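Long-range contacts in cyclic nucleotide-binding protein (Brucella abortus biovar 1, PDB 5D1I), which is of unknown function but carries a cyclic nucleotide-binding domain, and may act as a DNA-binding transcription factor: residues A[19-24]-A[87-92]; A[57-62]-A[99-104]; A[65-70]-A[107-112]; A[93-98]-A[114-119]. One frame throughout, in Å; residues are numbered along the deposited sequence.

Contact 1 (A[19-24]-A[87-92]); sequences GTVGLF and GAILGE
Val21 overlaps the end of Ile89 with its CG1 branch, 3.7 Å from Ile89 CD1, the two side chains crossing at about a right angle. The same methyl also lies 3.2 Å from Glu92 OE2, and thus meets an apolar group and a carboxylate oxygen. It gets there because CG1 stands opposite the backbone N (chi1 176°) and beside the carbonyl carbon. Glu92 reaches across fully extended and runs antiparallel to the side chain of Leu23; its OE2 takes the N-H of Leu23 at 3.0 Å (147° at the hydrogen), met from above the carboxylate plane, 41° out of it. Water 2 donates to OE2 and accepts from Gly22 N, so two donors grip one oxygen. Helix 11-18, the short 3-10 turn 22-24 and helix 29-38 are consistent with the N-terminal N3A motif of cyclic nucleotide-binding domains, and Glu92 anchors this turn to the barrel. A second bridge, water 1, donates to Thr20 OG1 (2.7 Å) and Gly87 O. Glu92 OE1 also lies close to Glu92 OE2 of the second subunit, an approach of like charges that might favour a shared proton. Gly22 of that subunit packs against Ile89 and Glu92.

Contact 2 (A[57-62]-A[99-104]); sequences ADCAYI and TTRLTG
Arg101 drives its guanidinium into a close-fitting niche made by Ala57, Cys59 and Tyr61. The methyl of Ala57 sits over one face of the group, offset toward its rim, with CB 3.3 Å from Arg101 NE. Cys59 O receives both terminal nitrogens: NH1 and NH2 each lie 3.0 Å away, but the angle of 135° at each hydrogen makes both bonds weak, a fork shared by one carbonyl. In the plane of the group, at its edge, Cys59 SG comes to 3.4 Å from NH2. Tyr61 crosses the arginine side chain at about a right angle, its ring plane turned 41° from the guanidinium and its CE2 3.6 Å from NH2. A bend at chi2 (-66°) turns the chain, which then runs straight to its head, and a cation-pi contact with Phe51 adds to the packing.

The other side is much looser. Ala57 N makes a long hydrogen bond (3.3 Å) to Thr99 O, in a loose strand pairing; water 3 links the two backbones, donating to Ala57 O and accepting from Thr99 N. Thr100 is exposed beyond it. A Gly-Glu start, a short helical turn and then an arginine are the pattern of the phosphate-binding cassette of cyclic nucleotide-binding domains; residues 91-101 resemble it, and Arg101 takes the place of the arginine that meets the phosphate in relatives.

Contact 3 (A[65-70]-A[107-112]); sequences TGTITL and ADVETE
With the leading atom beside the backbone N in both Thr69 (chi1 -68°) and Asp108 (chi1 -59°), the hydroxyl is brought up to the carboxylate, the two side chains crossing nearly at right angles: Thr69 OG1 stands 2.7 Å from both Asp108 OD1 and OD2, and its proton could serve either. The same setting in Thr111 turns OG1 to donate to Val109 O at 2.7 Å, from above the carbonyl plane, while OG1 accepts a weak bond from Thr67 N. Asp108 is tied in by its backbone as well, its N bonding to Thr67 O at 2.8 Å. Two short antiparallel pairings are involved, Thr65 with Glu112 and Ile68 with Ala107, and the register shifts by two residues between them. Here strands pass between the two sheets of the antiparallel barrel: 56-63 and 111-117 lie in one, 68-74 and 104-107 in the other. Gly66 occupies the step, with its CA 3.5 Å from Thr111 OG1 and the methyl of Val109 CG2 close by. At the Thr65 end Glu112 N binds Thr65 O (2.8 Å), and water 4 joins Thr65 OG1 to Glu110 O. The carboxylate of Glu112 leads away from Thr65 to a salt bridge with Arg41, on neighbouring strand 40-44.

Contact 4 (A[93-98]-A[114-119]); sequences MALIAQ and IRISRS
Leu95 and Arg118 join the 3-10 turn that runs through Leu95, which probably corresponds to the short helix of the phosphate-binding cassette of cyclic nucleotide-binding domains, to the junction between strand 111-117 and the C-terminal helix. Leu95 has CG beside its backbone N (chi1 -63°) and an extended chi2; although its CB starts away from the strand, this shape carries CD2 back to within 3.5 Å of Ile116 O and 4.3 Å of Ile116 CG2. The same leucine also touches Leu23 and Phe121, linking the N-terminal helical segment and the C-terminal helix through one buried side chain. Arg118 leaves its backbone with CG opposite N (chi1 -171°), stays fairly extended at chi2, then folds at chi3 (47°) over the carbonyl of Ala94. Its CD lies 3.1 Å from Ala94 O, and NH1 donates to that oxygen at 2.7 Å, a weak bond because it is strongly bent. Ala97 O sits at the guanidinium edge, in its plane, yet the angle at NH1 is too poor for a bond. Ser117 is the N-cap of helix 118-124, its OG accepting from Ile120 N, and that OG lies 3.1 Å from Ser119 OG in a hydrogen bond either could donate.

Overall arrangement
From the N terminus, the chain passes the turn 19-24 and runs through most of the barrel before contact 1 closes its loop at 87-92. Strand 56-63 and residues 65-70 open contacts 2 and 3 inside that loop, but these close beyond it, at 99-104 and 107-112, so both cross contact 1 and each other. Contact 4 opens at 93-98 once contact 1 has closed, in series with it, and crosses contacts 2 and 3; none nests. Contact 1 ties the helical N terminus to the barrel, contact 2 braces the cassette-like loop against strand 56-63, and contact 3 links the two sheets. Contact 4 joins the 93-98 turn to the start of the C-terminal helix. Strand 111-117 serves contacts 3 and 4, whose centres lie about 20 Å apart.

Contact 1 (A[19-24]-A[87-92])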
loop_
_atom_site.group_PDB
_atom_site.type_symbol
_atom_site.label_atom_id
_atom_site.label_comp_id
_atom_site.label_asym_id
_atom_site.label_seq_id
_atom_site.Cartn_x
_atom_site.Cartn_y
_atom_site.Cartn_z
ATOM N N GLY A 19 5.054 -4.448 -5.678
ATOM C CA GLY A 19 4.477 -3.617 -6.720
ATOM C C GLY A 19 3.062 -3.139 -6.435
ATOM O O GLY A 19 2.549 -2.275 -7.140
ATOM N N THR A 20 2.427 -3.697 -5.411
ATOM C CA THR A 20 1.084 -3.267 -5.029
ATOM C C THR A 20 1.128 -2.141 -3.997
ATOM O O THR A 20 0.123 -1.472 -3.744
ATOM C CB THR A 20 0.260 -4.428 -4.450
ATOM O OG1 THR A 20 0.895 -4.921 -3.261
ATOM C CG2 THR A 20 0.131 -5.554 -5.465
ATOM N N VAL A 21 2.293 -1.941 -3.397
ATOM C CA VAL A 21 2.455 -0.934 -2.352
ATOM C C VAL A 21 2.383 0.472 -2.939
ATOM O O VAL A 21 3.045 0.768 -3.926
ATOM C CB VAL A 21 3.789 -1.131 -1.613
ATOM C CG1 VAL A 21 4.010 -0.037 -0.592
ATOM C CG2 VAL A 21 3.814 -2.493 -0.945
ATOM N N GLY A 22 1.562 1.329 -2.336
ATOM C CA GLY A 22 1.347 2.678 -2.836
ATOM C C GLY A 22 2.613 3.476 -3.081
ATOM O O GLY A 22 2.749 4.151 -4.105
ATOM N N LEU A 23 3.552 3.393 -2.149
ATOM C CA LEU A 23 4.792 4.153 -2.260
ATOM C C LEU A 23 5.674 3.651 -3.406
ATOM O O LEU A 23 6.480 4.405 -3.945
ATOM C CB LEU A 23 5.559 4.097 -0.938
ATOM C CG LEU A 23 6.659 5.133 -0.711
ATOM C CD1 LEU A 23 6.114 6.537 -0.910
ATOM C CD2 LEU A 23 7.241 4.976 0.689
ATOM N N PHE A 24 5.516 2.382 -3.781
ATOM C CA PHE A 24 6.358 1.780 -4.816
ATOM C C PHE A 24 5.625 1.700 -6.149
ATOM O O PHE A 24 6.128 1.100 -7.101
ATOM C CB PHE A 24 6.818 0.374 -4.399
ATOM C CG PHE A 24 7.388 0.307 -3.009
ATOM C CD1 PHE A 24 8.108 1.369 -2.488
ATOM C CD2 PHE A 24 7.196 -0.815 -2.222
ATOM C CE1 PHE A 24 8.625 1.314 -1.207
ATOM C CE2 PHE A 24 7.713 -0.876 -0.942
ATOM C CZ PHE A 24 8.430 0.189 -0.436
ATOM N N GLY A 87 0.251 -8.848 1.917
ATOM C CA GLY A 87 0.104 -7.606 1.185
ATOM C C GLY A 87 0.060 -6.370 2.059
ATOM O O GLY A 87 0.324 -5.268 1.584
ATOM N N ALA A 88 -0.274 -6.536 3.336
ATOM C CA ALA A 88 -0.354 -5.386 4.231
ATOM C C ALA A 88 1.033 -4.821 4.472
ATOM O O ALA A 88 2.003 -5.569 4.584
ATOM C CB ALA A 88 -1.016 -5.769 5.560
ATOM N N ILE A 89 1.131 -3.498 4.540
ATOM C CA ILE A 89 2.393 -2.864 4.869
ATOM C C ILE A 89 2.266 -2.112 6.187
ATOM O O ILE A 89 1.264 -1.437 6.445
ATOM C CB ILE A 89 2.876 -1.907 3.749
ATOM C CG1 ILE A 89 4.231 -1.305 4.114
ATOM C CG2 ILE A 89 1.860 -0.801 3.479
ATOM C CD1 ILE A 89 4.902 -0.596 2.964
ATOM N N LEU A 90 3.275 -2.264 7.033
ATOM C CA LEU A 90 3.312 -1.573 8.309
ATOM C C LEU A 90 4.494 -0.608 8.343
ATOM O O LEU A 90 5.635 -1.014 8.138
ATOM C CB LEU A 90 3.410 -2.577 9.457
ATOM C CG LEU A 90 2.363 -3.691 9.488
ATOM C CD1 LEU A 90 2.620 -4.624 10.662
ATOM C CD2 LEU A 90 0.959 -3.104 9.559
ATOM N N GLY A 91 4.216 0.664 8.601
ATOM C CA GLY A 91 5.260 1.668 8.697
ATOM C C GLY A 91 5.693 2.254 7.366
ATOM O O GLY A 91 6.835 2.689 7.223
ATOM N N GLU A 92 4.787 2.280 6.391
ATOM C CA GLU A 92 5.107 2.844 5.080
ATOM C C GLU A 92 5.568 4.295 5.187
ATOM O O GLU A 92 6.481 4.717 4.479
ATOM C CB GLU A 92 3.901 2.764 4.142
ATOM C CG GLU A 92 4.226 3.141 2.698
ATOM C CD GLU A 92 2.988 3.215 1.830
ATOM O OE1 GLU A 92 1.997 3.826 2.270
ATOM O OE2 GLU A 92 2.999 2.665 0.712
HETATM O O HOH W 1 0.041 -4.070 -0.838
HETATM O O HOH W 2 0.347 1.194 0.380
#

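Contact 2 (A[57-62]-A[99-104])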
loop_
_atom_site.group_PDB
_atom_site.type_symbol
_atom_site.label_atom_id
_atom_site.label_comp_id
_atom_site.label_asym_id
_atom_site.label_seq_id
_atom_site.Cartn_x
_atom_site.Cartn_y
_atom_site.Cartn_z
ATOM N N ALA A 57 10.484 4.633 14.315
ATOM C CA ALA A 57 10.347 3.749 13.162
ATOM C C ALA A 57 11.222 4.192 11.993
ATOM O O ALA A 57 11.128 5.331 11.541
ATOM C CB ALA A 57 8.898 3.684 12.732
ATOM N N ASP A 58 12.066 3.287 11.502
ATOM C CA ASP A 58 12.974 3.606 10.403
ATOM C C ASP A 58 12.851 2.606 9.261
ATOM O O ASP A 58 13.705 2.547 8.374
ATOM C CB ASP A 58 14.425 3.657 10.896
ATOM C CG ASP A 58 14.894 2.343 11.505
ATOM O OD1 ASP A 58 14.159 1.334 11.432
ATOM O OD2 ASP A 58 16.016 2.315 12.055
ATOM N N CYS A 59 11.790 1.809 9.289
ATOM C CA CYS A 59 11.609 0.784 8.273
ATOM C C CYS A 59 10.162 0.358 8.177
ATOM O O CYS A 59 9.383 0.555 9.110
ATOM C CB CYS A 59 12.485 -0.433 8.574
ATOM S SG CYS A 59 11.988 -1.338 10.057
ATOM N N ALA A 60 9.816 -0.237 7.041
ATOM C CA ALA A 60 8.480 -0.757 6.814
ATOM C C ALA A 60 8.528 -2.267 6.676
ATOM O O ALA A 60 9.526 -2.830 6.222
ATOM C CB ALA A 60 7.862 -0.127 5.570
ATOM N N TYR A 61 7.444 -2.914 7.078
ATOM C CA TYR A 61 7.311 -4.357 6.955
ATOM C C TYR A 61 6.148 -4.683 6.038
ATOM O O TYR A 61 5.056 -4.147 6.204
ATOM C CB TYR A 61 7.085 -5.009 8.322
ATOM C CG TYR A 61 8.196 -4.784 9.321
ATOM C CD1 TYR A 61 9.267 -5.663 9.404
ATOM C CD2 TYR A 61 8.167 -3.702 10.195
ATOM C CE1 TYR A 61 10.284 -5.469 10.314
ATOM C CE2 TYR A 61 9.183 -3.502 11.114
ATOM C CZ TYR A 61 10.238 -4.388 11.166
ATOM O OH TYR A 61 11.254 -4.204 12.077
ATOM N N ILE A 62 6.376 -5.570 5.076
ATOM C CA ILE A 62 5.299 -6.032 4.216
ATOM C C ILE A 62 5.090 -7.511 4.477
ATOM O O ILE A 62 6.040 -8.292 4.444
ATOM C CB ILE A 62 5.597 -5.794 2.717
ATOM C CG1 ILE A 62 5.746 -4.298 2.419
ATOM C CG2 ILE A 62 4.496 -6.377 1.859
ATOM C CD1 ILE A 62 7.154 -3.762 2.586
ATOM N N THR A 99 8.670 9.286 11.877
ATOM C CA THR A 99 7.450 8.711 12.437
ATOM C C THR A 99 7.720 7.790 13.619
ATOM O O THR A 99 8.858 7.423 13.897
ATOM C CB THR A 99 6.655 7.888 11.392
ATOM O OG1 THR A 99 7.374 6.691 11.081
ATOM C CG2 THR A 99 6.400 8.679 10.110
ATOM N N THR A 100 6.647 7.423 14.308
ATOM C CA THR A 100 6.699 6.408 15.351
ATOM C C THR A 100 5.627 5.375 15.043
ATOM O O THR A 100 4.673 5.669 14.327
ATOM C CB THR A 100 6.468 6.994 16.749
ATOM O OG1 THR A 100 5.239 7.729 16.756
ATOM C CG2 THR A 100 7.610 7.919 17.144
ATOM N N ARG A 101 5.787 4.170 15.577
ATOM C CA ARG A 101 4.827 3.096 15.347
ATOM C C ARG A 101 3.444 3.465 15.874
ATOM O O ARG A 101 3.261 3.667 17.075
ATOM C CB ARG A 101 5.319 1.804 16.002
ATOM C CG ARG A 101 6.703 1.373 15.533
ATOM C CD ARG A 101 6.702 0.978 14.052
ATOM N NE ARG A 101 8.035 0.581 13.606
ATOM C CZ ARG A 101 8.354 0.273 12.352
ATOM N NH1 ARG A 101 7.435 0.313 11.401
ATOM N NH2 ARG A 101 9.599 -0.073 12.050
ATOM N N LEU A 102 2.474 3.557 14.967
ATOM C CA LEU A 102 1.121 3.973 15.323
ATOM C C LEU A 102 0.392 2.948 16.184
ATOM O O LEU A 102 -0.495 3.297 16.966
ATOM C CB LEU A 102 0.304 4.250 14.062
ATOM C CG LEU A 102 0.716 5.483 13.255
ATOM C CD1 LEU A 102 -0.154 5.617 12.012
ATOM C CD2 LEU A 102 0.626 6.734 14.113
ATOM N N THR A 103 0.747 1.680 16.024
ATOM C CA THR A 103 0.121 0.609 16.796
ATOM C C THR A 103 1.159 -0.385 17.284
ATOM O O THR A 103 2.324 -0.323 16.894
ATOM C CB THR A 103 -0.911 -0.173 15.966
ATOM O OG1 THR A 103 -0.218 -1.111 15.133
ATOM C CG2 THR A 103 -1.742 0.760 15.088
ATOM N N GLY A 104 0.729 -1.312 18.131
ATOM C CA GLY A 104 1.527 -2.490 18.410
ATOM C C GLY A 104 1.241 -3.496 17.312
ATOM O O GLY A 104 0.290 -3.327 16.548
HETATM O O HOH W 3 11.490 8.156 12.053
#

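Contact 3 (A[65-70]-A[107-112])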
loop_
_atom_site.group_PDB
_atom_site.type_symbol
_atom_site.label_atom_id
_atom_site.label_comp_id
_atom_site.label_asym_id
_atom_site.label_seq_id
_atom_site.Cartn_x
_atom_site.Cartn_y
_atom_site.Cartn_z
ATOM N N THR A 65 3.454 -14.000 4.037
ATOM C CA THR A 65 2.540 -15.025 4.528
ATOM C C THR A 65 2.341 -14.866 6.032
ATOM O O THR A 65 3.240 -14.409 6.732
ATOM C CB THR A 65 3.049 -16.455 4.230
ATOM O OG1 THR A 65 4.313 -16.660 4.872
ATOM C CG2 THR A 65 3.198 -16.679 2.734
ATOM N N GLY A 66 1.164 -15.240 6.522
ATOM C CA GLY A 66 0.900 -15.213 7.950
ATOM C C GLY A 66 -0.127 -14.180 8.370
ATOM O O GLY A 66 -0.772 -13.546 7.533
ATOM N N THR A 67 -0.281 -14.015 9.680
ATOM C CA THR A 67 -1.266 -13.089 10.223
ATOM C C THR A 67 -0.691 -12.321 11.406
ATOM O O THR A 67 -0.078 -12.901 12.309
ATOM C CB THR A 67 -2.551 -13.821 10.677
ATOM O OG1 THR A 67 -3.033 -14.655 9.617
ATOM C CG2 THR A 67 -3.629 -12.820 11.061
ATOM N N ILE A 68 -0.906 -11.014 11.392
ATOM C CA ILE A 68 -0.438 -10.134 12.446
ATOM C C ILE A 68 -1.617 -9.360 13.020
ATOM O O ILE A 68 -2.405 -8.779 12.275
ATOM C CB ILE A 68 0.629 -9.154 11.919
ATOM C CG1 ILE A 68 1.965 -9.875 11.725
ATOM C CG2 ILE A 68 0.793 -7.965 12.857
ATOM C CD1 ILE A 68 3.016 -9.027 11.036
ATOM N N THR A 69 -1.751 -9.374 14.341
ATOM C CA THR A 69 -2.769 -8.567 14.999
ATOM C C THR A 69 -2.215 -7.196 15.372
ATOM O O THR A 69 -1.180 -7.094 16.035
ATOM C CB THR A 69 -3.307 -9.263 16.259
ATOM O OG1 THR A 69 -4.050 -10.420 15.872
ATOM C CG2 THR A 69 -4.216 -8.332 17.041
ATOM N N LEU A 70 -2.899 -6.147 14.923
ATOM C CA LEU A 70 -2.567 -4.781 15.303
ATOM C C LEU A 70 -3.350 -4.407 16.548
ATOM O O LEU A 70 -4.534 -4.720 16.653
ATOM C CB LEU A 70 -2.884 -3.803 14.171
ATOM C CG LEU A 70 -2.290 -4.102 12.796
ATOM C CD1 LEU A 70 -2.657 -2.993 11.819
ATOM C CD2 LEU A 70 -0.780 -4.262 12.885
ATOM N N ALA A 107 2.659 -11.251 15.788
ATOM C CA ALA A 107 2.341 -12.354 14.891
ATOM C C ALA A 107 1.405 -13.339 15.576
ATOM O O ALA A 107 1.730 -13.867 16.638
ATOM C CB ALA A 107 3.612 -13.059 14.440
ATOM N N ASP A 108 0.246 -13.580 14.970
ATOM C CA ASP A 108 -0.703 -14.566 15.483
ATOM C C ASP A 108 -0.215 -15.975 15.199
ATOM O O ASP A 108 -0.338 -16.872 16.029
ATOM C CB ASP A 108 -2.085 -14.368 14.862
ATOM C CG ASP A 108 -2.651 -12.992 15.131
ATOM O OD1 ASP A 108 -2.283 -12.387 16.157
ATOM O OD2 ASP A 108 -3.465 -12.511 14.317
ATOM N N VAL A 109 0.317 -16.164 14.000
ATOM C CA VAL A 109 0.879 -17.441 13.585
ATOM C C VAL A 109 2.251 -17.169 12.990
ATOM O O VAL A 109 2.643 -16.005 12.862
ATOM C CB VAL A 109 -0.013 -18.150 12.553
ATOM C CG1 VAL A 109 -1.368 -18.482 13.159
ATOM C CG2 VAL A 109 -0.176 -17.279 11.317
ATOM N N GLU A 110 2.981 -18.223 12.630
ATOM C CA GLU A 110 4.268 -18.030 11.970
ATOM C C GLU A 110 4.061 -17.164 10.737
ATOM O O GLU A 110 3.240 -17.479 9.880
ATOM C CB GLU A 110 4.921 -19.353 11.583
ATOM C CG GLU A 110 6.269 -19.154 10.910
ATOM C CD GLU A 110 6.958 -20.455 10.574
ATOM O OE1 GLU A 110 7.645 -21.004 11.458
ATOM O OE2 GLU A 110 6.816 -20.923 9.426
ATOM N N THR A 111 4.796 -16.061 10.675
ATOM C CA THR A 111 4.550 -15.022 9.681
ATOM C C THR A 111 5.852 -14.582 9.027
ATOM O O THR A 111 6.860 -14.371 9.703
ATOM C CB THR A 111 3.849 -13.804 10.324
ATOM O OG1 THR A 111 2.574 -14.211 10.831
ATOM C CG2 THR A 111 3.652 -12.674 9.319
ATOM N N GLU A 112 5.827 -14.458 7.706
ATOM C CA GLU A 112 6.999 -14.025 6.969
ATOM C C GLU A 112 6.789 -12.629 6.425
ATOM O O GLU A 112 5.794 -12.357 5.750
ATOM C CB GLU A 112 7.320 -14.996 5.834
ATOM C CG GLU A 112 8.438 -14.516 4.936
ATOM C CD GLU A 112 9.158 -15.654 4.246
ATOM O OE1 GLU A 112 9.687 -15.431 3.138
ATOM O OE2 GLU A 112 9.206 -16.765 4.816
HETATM O O HOH W 4 4.210 -17.701 7.192
#

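Contact 4 (A[93-98]-A[114-119])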
loop_
_atom_site.group_PDB
_atom_site.type_symbol
_atom_site.label_atom_id
_atom_site.label_comp_id
_atom_site.label_asym_id
_atom_site.label_seq_id
_atom_site.Cartn_x
_atom_site.Cartn_y
_atom_site.Cartn_z
HETATM N N MSE A 93 4.938 5.049 6.085
HETATM C CA MSE A 93 5.260 6.463 6.255
HETATM C C MSE A 93 6.661 6.674 6.828
HETATM O O MSE A 93 7.252 7.745 6.670
HETATM C CB MSE A 93 4.225 7.141 7.154
HETATM C CG MSE A 93 2.850 7.289 6.525
HETATM SE SE MSE A 93 2.911 8.202 4.802
HETATM C CE MSE A 93 2.574 6.678 3.636
ATOM N N ALA A 94 7.190 5.659 7.501
ATOM C CA ALA A 94 8.528 5.759 8.077
ATOM C C ALA A 94 9.583 5.925 6.990
ATOM O O ALA A 94 10.664 6.444 7.246
ATOM C CB ALA A 94 8.837 4.541 8.928
ATOM N N LEU A 95 9.255 5.494 5.776
ATOM C CA LEU A 95 10.194 5.540 4.660
ATOM C C LEU A 95 10.383 6.951 4.125
ATOM O O LEU A 95 11.379 7.238 3.456
ATOM C CB LEU A 95 9.721 4.625 3.525
ATOM C CG LEU A 95 9.638 3.124 3.812
ATOM C CD1 LEU A 95 9.158 2.378 2.579
ATOM C CD2 LEU A 95 10.975 2.584 4.275
ATOM N N ILE A 96 9.428 7.835 4.409
ATOM C CA ILE A 96 9.451 9.174 3.822
ATOM C C ILE A 96 9.275 10.304 4.830
ATOM O O ILE A 96 9.263 11.472 4.450
ATOM C CB ILE A 96 8.356 9.324 2.748
ATOM C CG1 ILE A 96 6.970 9.156 3.369
ATOM C CG2 ILE A 96 8.570 8.319 1.623
ATOM C CD1 ILE A 96 5.831 9.411 2.403
ATOM N N ALA A 97 9.135 9.965 6.108
ATOM C CA ALA A 97 8.939 10.983 7.134
ATOM C C ALA A 97 9.377 10.485 8.503
ATOM O O ALA A 97 9.511 9.284 8.718
ATOM C CB ALA A 97 7.485 11.419 7.175
ATOM N N GLN A 98 9.614 11.412 9.424
ATOM C CA GLN A 98 9.972 11.025 10.783
ATOM C C GLN A 98 8.707 10.559 11.493
ATOM O O GLN A 98 7.761 11.327 11.656
ATOM C CB GLN A 98 10.640 12.183 11.529
ATOM C CG GLN A 98 11.343 11.752 12.807
ATOM C CD GLN A 98 12.740 12.328 12.943
ATOM O OE1 GLN A 98 13.007 13.121 13.846
ATOM N NE2 GLN A 98 13.643 11.921 12.052
ATOM N N ILE A 114 8.662 -8.916 4.685
ATOM C CA ILE A 114 9.745 -8.256 3.981
ATOM C C ILE A 114 10.025 -6.929 4.674
ATOM O O ILE A 114 9.122 -6.107 4.812
ATOM C CB ILE A 114 9.383 -8.015 2.505
ATOM C CG1 ILE A 114 9.419 -9.329 1.725
ATOM C CG2 ILE A 114 10.308 -6.992 1.887
ATOM C CD1 ILE A 114 8.856 -9.217 0.326
ATOM N N ARG A 115 11.257 -6.723 5.131
ATOM C CA ARG A 115 11.600 -5.471 5.794
ATOM C C ARG A 115 12.328 -4.521 4.854
ATOM O O ARG A 115 13.380 -4.853 4.311
ATOM C CB ARG A 115 12.461 -5.718 7.032
ATOM C CG ARG A 115 12.724 -4.456 7.842
ATOM C CD ARG A 115 13.745 -4.694 8.953
ATOM N NE ARG A 115 15.107 -4.749 8.435
ATOM C CZ ARG A 115 15.936 -3.710 8.400
ATOM N NH1 ARG A 115 15.547 -2.531 8.869
ATOM N NH2 ARG A 115 17.158 -3.849 7.904
ATOM N N ILE A 116 11.759 -3.337 4.672
ATOM C CA ILE A 116 12.368 -2.321 3.831
ATOM C C ILE A 116 12.899 -1.205 4.705
ATOM O O ILE A 116 12.126 -0.495 5.344
ATOM C CB ILE A 116 11.369 -1.728 2.817
ATOM C CG1 ILE A 116 10.663 -2.833 2.036
ATOM C CG2 ILE A 116 12.082 -0.767 1.869
ATOM C CD1 ILE A 116 11.564 -3.567 1.090
ATOM N N SER A 117 14.217 -1.054 4.751
ATOM C CA SER A 117 14.801 0.048 5.496
ATOM C C SER A 117 14.628 1.357 4.740
ATOM O O SER A 117 14.517 1.378 3.510
ATOM C CB SER A 117 16.282 -0.204 5.769
ATOM O OG SER A 117 17.015 -0.213 4.558
ATOM N N ARG A 118 14.604 2.453 5.484
ATOM C CA ARG A 118 14.582 3.771 4.878
ATOM C C ARG A 118 15.793 3.947 3.959
ATOM O O ARG A 118 15.668 4.458 2.844
ATOM C CB ARG A 118 14.556 4.846 5.966
ATOM C CG ARG A 118 14.318 6.249 5.462
ATOM C CD ARG A 118 13.610 7.084 6.515
ATOM N NE ARG A 118 14.212 6.941 7.836
ATOM C CZ ARG A 118 13.590 7.233 8.974
ATOM N NH1 ARG A 118 12.338 7.673 8.957
ATOM N NH2 ARG A 118 14.219 7.080 10.131
ATOM N N SER A 119 16.956 3.491 4.415
ATOM C CA SER A 119 18.194 3.658 3.653
ATOM C C SER A 119 18.159 2.953 2.292
ATOM O O SER A 119 18.643 3.497 1.298
ATOM C CB SER A 119 19.391 3.159 4.465
ATOM O OG SER A 119 19.385 1.747 4.570
#